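Local coordinates for protein ribose transcriptional regulator (Enterococcus faecium DO, PDB 4RK1) that binds ribose in the cleft of its sugar-binding domain and probably regulates transcription, as a LacI-family repressor, in a manner controlled by that sugar, at residues 175-180 and 201-206; 119-124 and 152-157. One frame throughout, in Å; residues are numbered along the deposited sequence.

Interaction 1: 175-180 and 201-206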
loop_
_atom_site.group_PDB
_atom_site.type_symbol
_atom_site.label_atom_id
_atom_site.label_comp_id
_atom_site.label_asym_id
_atom_site.label_seq_id
_atom_site.Cartn_x
_atom_site.Cartn_y
_atom_site.Cartn_z
ATOM N N GLN B 175 10.918 -15.229 -4.150
ATOM C CA GLN B 175 11.963 -16.121 -3.642
ATOM C C GLN B 175 11.679 -17.613 -3.794
ATOM O O GLN B 175 12.626 -18.399 -3.830
ATOM C CB GLN B 175 12.274 -15.797 -2.181
ATOM C CG GLN B 175 13.098 -14.526 -2.034
ATOM C CD GLN B 175 13.281 -14.069 -0.595
ATOM O OE1 GLN B 175 14.062 -13.157 -0.332
ATOM N NE2 GLN B 175 12.557 -14.684 0.336
ATOM N N ILE B 176 10.409 -18.014 -3.899
ATOM C CA ILE B 176 10.087 -19.445 -4.063
ATOM C C ILE B 176 9.938 -19.882 -5.513
ATOM O O ILE B 176 9.640 -21.048 -5.780
ATOM C CB ILE B 176 8.878 -19.949 -3.214
ATOM C CG1 ILE B 176 7.640 -19.073 -3.402
ATOM C CG2 ILE B 176 9.263 -20.082 -1.752
ATOM C CD1 ILE B 176 6.991 -19.252 -4.747
ATOM N N THR B 177 10.174 -18.961 -6.447
ATOM C CA THR B 177 10.067 -19.261 -7.869
ATOM C C THR B 177 10.964 -20.411 -8.323
ATOM O O THR B 177 10.537 -21.239 -9.119
ATOM C CB THR B 177 10.410 -18.033 -8.739
ATOM O OG1 THR B 177 9.590 -16.920 -8.365
ATOM C CG2 THR B 177 10.183 -18.351 -10.207
ATOM N N ALA B 178 12.208 -20.437 -7.848
ATOM C CA ALA B 178 13.154 -21.501 -8.213
ATOM C C ALA B 178 12.619 -22.875 -7.796
ATOM O O ALA B 178 12.672 -23.832 -8.570
ATOM C CB ALA B 178 14.520 -21.244 -7.577
ATOM N N GLU B 179 12.095 -22.967 -6.577
ATOM C CA GLU B 179 11.444 -24.198 -6.126
ATOM C C GLU B 179 10.252 -24.560 -7.013
ATOM O O GLU B 179 10.052 -25.723 -7.348
ATOM C CB GLU B 179 10.987 -24.071 -4.678
ATOM C CG GLU B 179 12.122 -24.068 -3.661
ATOM C CD GLU B 179 11.639 -23.766 -2.254
ATOM O OE1 GLU B 179 10.411 -23.698 -2.049
ATOM O OE2 GLU B 179 12.485 -23.595 -1.351
ATOM N N LEU B 180 9.457 -23.569 -7.402
ATOM C CA LEU B 180 8.329 -23.836 -8.286
ATOM C C LEU B 180 8.805 -24.406 -9.617
ATOM O O LEU B 180 8.240 -25.381 -10.122
ATOM C CB LEU B 180 7.513 -22.567 -8.529
ATOM C CG LEU B 180 6.349 -22.704 -9.511
ATOM C CD1 LEU B 180 5.272 -23.616 -8.956
ATOM C CD2 LEU B 180 5.788 -21.325 -9.838
ATOM N N ARG B 201 7.064 -11.906 -11.169
ATOM C CA ARG B 201 8.401 -11.386 -11.350
ATOM C C ARG B 201 9.401 -12.524 -11.545
ATOM O O ARG B 201 10.185 -12.502 -12.487
ATOM C CB ARG B 201 8.820 -10.518 -10.166
ATOM C CG ARG B 201 10.229 -9.960 -10.310
ATOM C CD ARG B 201 10.694 -9.270 -9.042
ATOM N NE ARG B 201 12.101 -8.914 -9.121
ATOM C CZ ARG B 201 12.793 -8.339 -8.140
ATOM N NH1 ARG B 201 12.212 -8.040 -6.987
ATOM N NH2 ARG B 201 14.080 -8.064 -8.317
ATOM N N GLY B 202 9.368 -13.506 -10.652
ATOM C CA GLY B 202 10.256 -14.654 -10.753
ATOM C C GLY B 202 10.129 -15.381 -12.077
ATOM O O GLY B 202 11.130 -15.728 -12.702
ATOM N N LEU B 203 8.902 -15.597 -12.532
ATOM C CA LEU B 203 8.685 -16.339 -13.776
ATOM C C LEU B 203 9.115 -15.553 -14.998
ATOM O O LEU B 203 9.735 -16.106 -15.919
ATOM C CB LEU B 203 7.224 -16.772 -13.908
ATOM C CG LEU B 203 6.833 -17.829 -12.881
ATOM C CD1 LEU B 203 5.330 -18.020 -12.878
ATOM C CD2 LEU B 203 7.555 -19.144 -13.147
ATOM N N GLU B 204 8.802 -14.259 -15.004
ATOM C CA GLU B 204 9.285 -13.363 -16.058
ATOM C C GLU B 204 10.817 -13.405 -16.181
ATOM O O GLU B 204 11.355 -13.542 -17.280
ATOM C CB GLU B 204 8.805 -11.934 -15.795
ATOM C CG GLU B 204 7.300 -11.766 -15.997
ATOM C CD GLU B 204 6.682 -10.606 -15.220
ATOM O OE1 GLU B 204 7.397 -9.883 -14.487
ATOM O OE2 GLU B 204 5.452 -10.417 -15.355
ATOM N N GLU B 205 11.507 -13.312 -15.051
ATOM C CA GLU B 205 12.971 -13.321 -15.047
ATOM C C GLU B 205 13.569 -14.654 -15.501
ATOM O O GLU B 205 14.666 -14.681 -16.059
ATOM C CB GLU B 205 13.500 -12.919 -13.672
ATOM C CG GLU B 205 13.220 -11.448 -13.384
ATOM C CD GLU B 205 13.700 -10.984 -12.035
ATOM O OE1 GLU B 205 14.408 -11.758 -11.352
ATOM O OE2 GLU B 205 13.359 -9.830 -11.675
ATOM N N ALA B 206 12.838 -15.746 -15.290
ATOM C CA ALA B 206 13.258 -17.073 -15.752
ATOM C C ALA B 206 12.850 -17.361 -17.201
ATOM O O ALA B 206 13.080 -18.455 -17.699
ATOM C CB ALA B 206 12.704 -18.147 -14.829
#
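Thr177 and Gly202 bring the two backbones together, their CA atoms 5.4 Å apart, where the first turn of helix 177-182 lies against the last turns of helix 193-205. No hydrogen bond crosses between the segments, and the contact is made by van der Waals packing of buried residues. Thr177 sets both of its branches on the glycine: OG1 comes to 3.4 Å from Gly202 CA, while CG2 lies 3.5 Å from Gly202 C. With no side chain on Gly202, the threonine sits directly on the helix backbone. Its hydroxyl is hydrogen-bonded to Tyr174 O in the preceding turn of the chain. With OG1 beside the backbone N (chi1 -55°), Thr177 CG2 is anti to that N and faces helix 193-205, where it also meets Leu203 CD2 at 4.0 Å. Both helices belong to the C-terminal subdomain of the periplasmic-binding-protein fold, an alpha/beta domain in which helices flank a parallel sheet; strand 187-190 comes between them in the chain. Toward the sheet, Leu180 CD2 approaches Leu203 CD2 at 4.3 Å, methyl to methyl, and the two leucines share Tyr214 as a neighbour. Away from the leucines, at the subunit interface, one turn of helix 193-205 links Arg201 NE to Glu205 OE2 in a salt bridge of 3.0 Å, nearly straight at 169°. The carboxylate oxygen lies in the guanidinium plane, whereas NE stands 37° out of the carboxylate plane. Tyr174, on the short helix 170-175 just before, bonds Glu205 OE1 through its hydroxyl and makes a cation-pi contact with Arg201, while Lys231 of the second subunit forms a salt bridge with Glu205 OE2 and Tyr227 of that subunit a further cation-pi contact with Arg201.

Interaction 2: 119-124 and 152-157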
loop_
_atom_site.group_PDB
_atom_site.type_symbol
_atom_site.label_atom_id
_atom_site.label_comp_id
_atom_site.label_asym_id
_atom_site.label_seq_id
_atom_site.Cartn_x
_atom_site.Cartn_y
_atom_site.Cartn_z
ATOM N N HIS B 119 -11.514 -24.147 -9.617
ATOM C CA HIS B 119 -11.155 -23.497 -10.871
ATOM C C HIS B 119 -9.926 -24.145 -11.533
ATOM O O HIS B 119 -9.965 -24.513 -12.715
ATOM C CB HIS B 119 -10.897 -22.006 -10.646
ATOM C CG HIS B 119 -10.474 -21.276 -11.883
ATOM N ND1 HIS B 119 -11.328 -21.043 -12.940
ATOM C CD2 HIS B 119 -9.284 -20.734 -12.236
ATOM C CE1 HIS B 119 -10.684 -20.383 -13.888
ATOM N NE2 HIS B 119 -9.443 -20.184 -13.486
ATOM N N LEU B 120 -8.840 -24.284 -10.776
ATOM C CA LEU B 120 -7.628 -24.921 -11.300
ATOM C C LEU B 120 -7.876 -26.370 -11.729
ATOM O O LEU B 120 -7.386 -26.807 -12.771
ATOM C CB LEU B 120 -6.487 -24.869 -10.268
ATOM C CG LEU B 120 -5.843 -23.492 -10.009
ATOM C CD1 LEU B 120 -4.789 -23.580 -8.918
ATOM C CD2 LEU B 120 -5.237 -22.913 -11.276
ATOM N N LEU B 121 -8.633 -27.110 -10.926
ATOM C CA LEU B 121 -8.940 -28.504 -11.235
ATOM C C LEU B 121 -9.857 -28.630 -12.450
ATOM O O LEU B 121 -9.663 -29.531 -13.257
ATOM C CB LEU B 121 -9.549 -29.210 -10.024
ATOM C CG LEU B 121 -8.607 -29.339 -8.833
ATOM C CD1 LEU B 121 -9.372 -29.546 -7.530
ATOM C CD2 LEU B 121 -7.580 -30.441 -9.050
ATOM N N SER B 122 -10.817 -27.717 -12.618
ATOM C CA SER B 122 -11.673 -27.729 -13.809
ATOM C C SER B 122 -10.860 -27.521 -15.079
ATOM O O SER B 122 -11.260 -27.959 -16.160
ATOM C CB SER B 122 -12.746 -26.647 -13.742
ATOM O OG SER B 122 -12.175 -25.364 -13.934
ATOM N N LEU B 123 -9.728 -26.839 -14.947
ATOM C CA LEU B 123 -8.841 -26.586 -16.088
ATOM C C LEU B 123 -7.899 -27.752 -16.394
ATOM O O LEU B 123 -7.159 -27.708 -17.378
ATOM C CB LEU B 123 -8.035 -25.302 -15.850
ATOM C CG LEU B 123 -8.864 -24.015 -15.869
ATOM C CD1 LEU B 123 -8.026 -22.864 -15.351
ATOM C CD2 LEU B 123 -9.412 -23.710 -17.255
ATOM N N GLY B 124 -7.908 -28.779 -15.555
ATOM C CA GLY B 124 -7.122 -29.984 -15.811
ATOM C C GLY B 124 -5.797 -30.017 -15.070
ATOM O O GLY B 124 -5.011 -30.941 -15.263
ATOM N N ASP B 152 -10.229 -33.065 -2.707
ATOM C CA ASP B 152 -11.010 -34.249 -2.334
ATOM C C ASP B 152 -12.099 -34.554 -3.352
ATOM O O ASP B 152 -12.333 -35.708 -3.687
ATOM C CB ASP B 152 -11.675 -34.078 -0.960
ATOM C CG ASP B 152 -10.678 -34.038 0.184
ATOM O OD1 ASP B 152 -9.499 -34.407 -0.017
ATOM O OD2 ASP B 152 -11.095 -33.634 1.292
ATOM N N VAL B 153 -12.769 -33.523 -3.851
ATOM C CA VAL B 153 -13.776 -33.729 -4.881
ATOM C C VAL B 153 -13.165 -34.401 -6.114
ATOM O O VAL B 153 -13.777 -35.285 -6.716
ATOM C CB VAL B 153 -14.469 -32.407 -5.262
ATOM C CG1 VAL B 153 -15.337 -32.574 -6.505
ATOM C CG2 VAL B 153 -15.298 -31.903 -4.088
ATOM N N TYR B 154 -11.959 -33.983 -6.483
ATOM C CA TYR B 154 -11.271 -34.550 -7.642
ATOM C C TYR B 154 -10.403 -35.762 -7.271
ATOM O O TYR B 154 -9.658 -36.271 -8.105
ATOM C CB TYR B 154 -10.420 -33.482 -8.322
ATOM C CG TYR B 154 -11.198 -32.579 -9.247
ATOM C CD1 TYR B 154 -12.015 -31.566 -8.743
ATOM C CD2 TYR B 154 -11.125 -32.738 -10.629
ATOM C CE1 TYR B 154 -12.738 -30.745 -9.589
ATOM C CE2 TYR B 154 -11.845 -31.910 -11.486
ATOM C CZ TYR B 154 -12.641 -30.911 -10.960
ATOM O OH TYR B 154 -13.359 -30.088 -11.799
ATOM N N GLN B 155 -10.501 -36.212 -6.022
ATOM C CA GLN B 155 -9.724 -37.343 -5.527
ATOM C C GLN B 155 -8.237 -37.210 -5.851
ATOM O O GLN B 155 -7.572 -38.181 -6.208
ATOM C CB GLN B 155 -10.312 -38.656 -6.059
ATOM C CG GLN B 155 -11.688 -38.943 -5.478
ATOM C CD GLN B 155 -12.410 -40.082 -6.173
ATOM O OE1 GLN B 155 -12.247 -40.305 -7.373
ATOM N NE2 GLN B 155 -13.228 -40.803 -5.419
ATOM N N ILE B 156 -7.722 -35.991 -5.715
ATOM C CA ILE B 156 -6.299 -35.745 -5.854
ATOM C C ILE B 156 -5.716 -36.133 -4.498
ATOM O O ILE B 156 -6.281 -35.769 -3.452
ATOM C CB ILE B 156 -5.972 -34.266 -6.156
ATOM C CG1 ILE B 156 -6.783 -33.733 -7.351
ATOM C CG2 ILE B 156 -4.479 -34.089 -6.403
ATOM C CD1 ILE B 156 -6.366 -34.262 -8.703
ATOM N N PRO B 157 -4.620 -36.910 -4.497
ATOM C CA PRO B 157 -4.007 -37.226 -3.205
ATOM C C PRO B 157 -3.315 -35.993 -2.619
ATOM O O PRO B 157 -2.484 -35.394 -3.299
ATOM C CB PRO B 157 -2.994 -38.326 -3.550
ATOM C CG PRO B 157 -2.702 -38.159 -5.003
ATOM C CD PRO B 157 -3.919 -37.545 -5.630
#
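Leu121 and Tyr154 are the closest backbone positions, CA to CA 7.4 Å, so the end of helix 109-122 and the turn that finishes helix 138-153 meet through side chains. Leu121 lies over one face of the Tyr154 ring in a CH-pi contact: its CB sits 3.5 Å from the ring centroid, only 8° off the normal. Its CD1 reaches past the centre to the inner end of the ring, 3.5 Å from Tyr154 CD1. Tyr154 CG is anti to the carbonyl carbon (chi1 -81°), which sends the ring across the last turn of the other helix, the two side chains running past one another in opposite directions. The phenol end finishes at Ser122, where Tyr154 OH approaches CA to 3.5 Å without a hydrogen bond across the contact. Ser122 OG instead turns back to its own helix and donates to His119 O at 2.7 Å. That carbonyl takes a second bond from Leu123 N on the same face of its plane, so the serine hydroxyl reinforces the final turn. The other branch of Leu121, CD2, meets Ile156 CG1 at 3.8 Å, and the leucine thus divides its methyls between the tyrosine and the isoleucine. Both helices close in Schellman motifs, with Gly124 and Gln155 taking positive phi; the reversal at Gln155 turns the chain so that Ile156 is buried against Leu121, while Tyr154 stays on the exposed side. Deeper in, Leu121 also packs on Ala150 and Leu151 of helix 138-153 and on Ile128 of strand 128-133. Leu120, one residue earlier, turns to strands 128-133 and 215-218, so the end of helix 109-122 packs on the sheet and against helix 138-153 beside it.

In the fold
Interaction 2 comes first along the chain and is complete before residue 175, and both contacts join consecutive helices with a strand in the intervening chain: 128-133 in interaction 2, 187-190 in interaction 1. Their centres are about 24 Å apart and their nearest atoms about 10 Å. Strands 128-133 and 187-190 are neighbours in the sheet, and both helix pairs flank this parallel sheet of the C-terminal subdomain. Ile128 receives side chains from interaction 2 and Ala129, the next residue of the strand, from interaction 1, consistent with the two pairs lying on opposite faces. Interaction 1 also borders the second subunit, whereas no other chain of the assembly touches the segments of interaction 2.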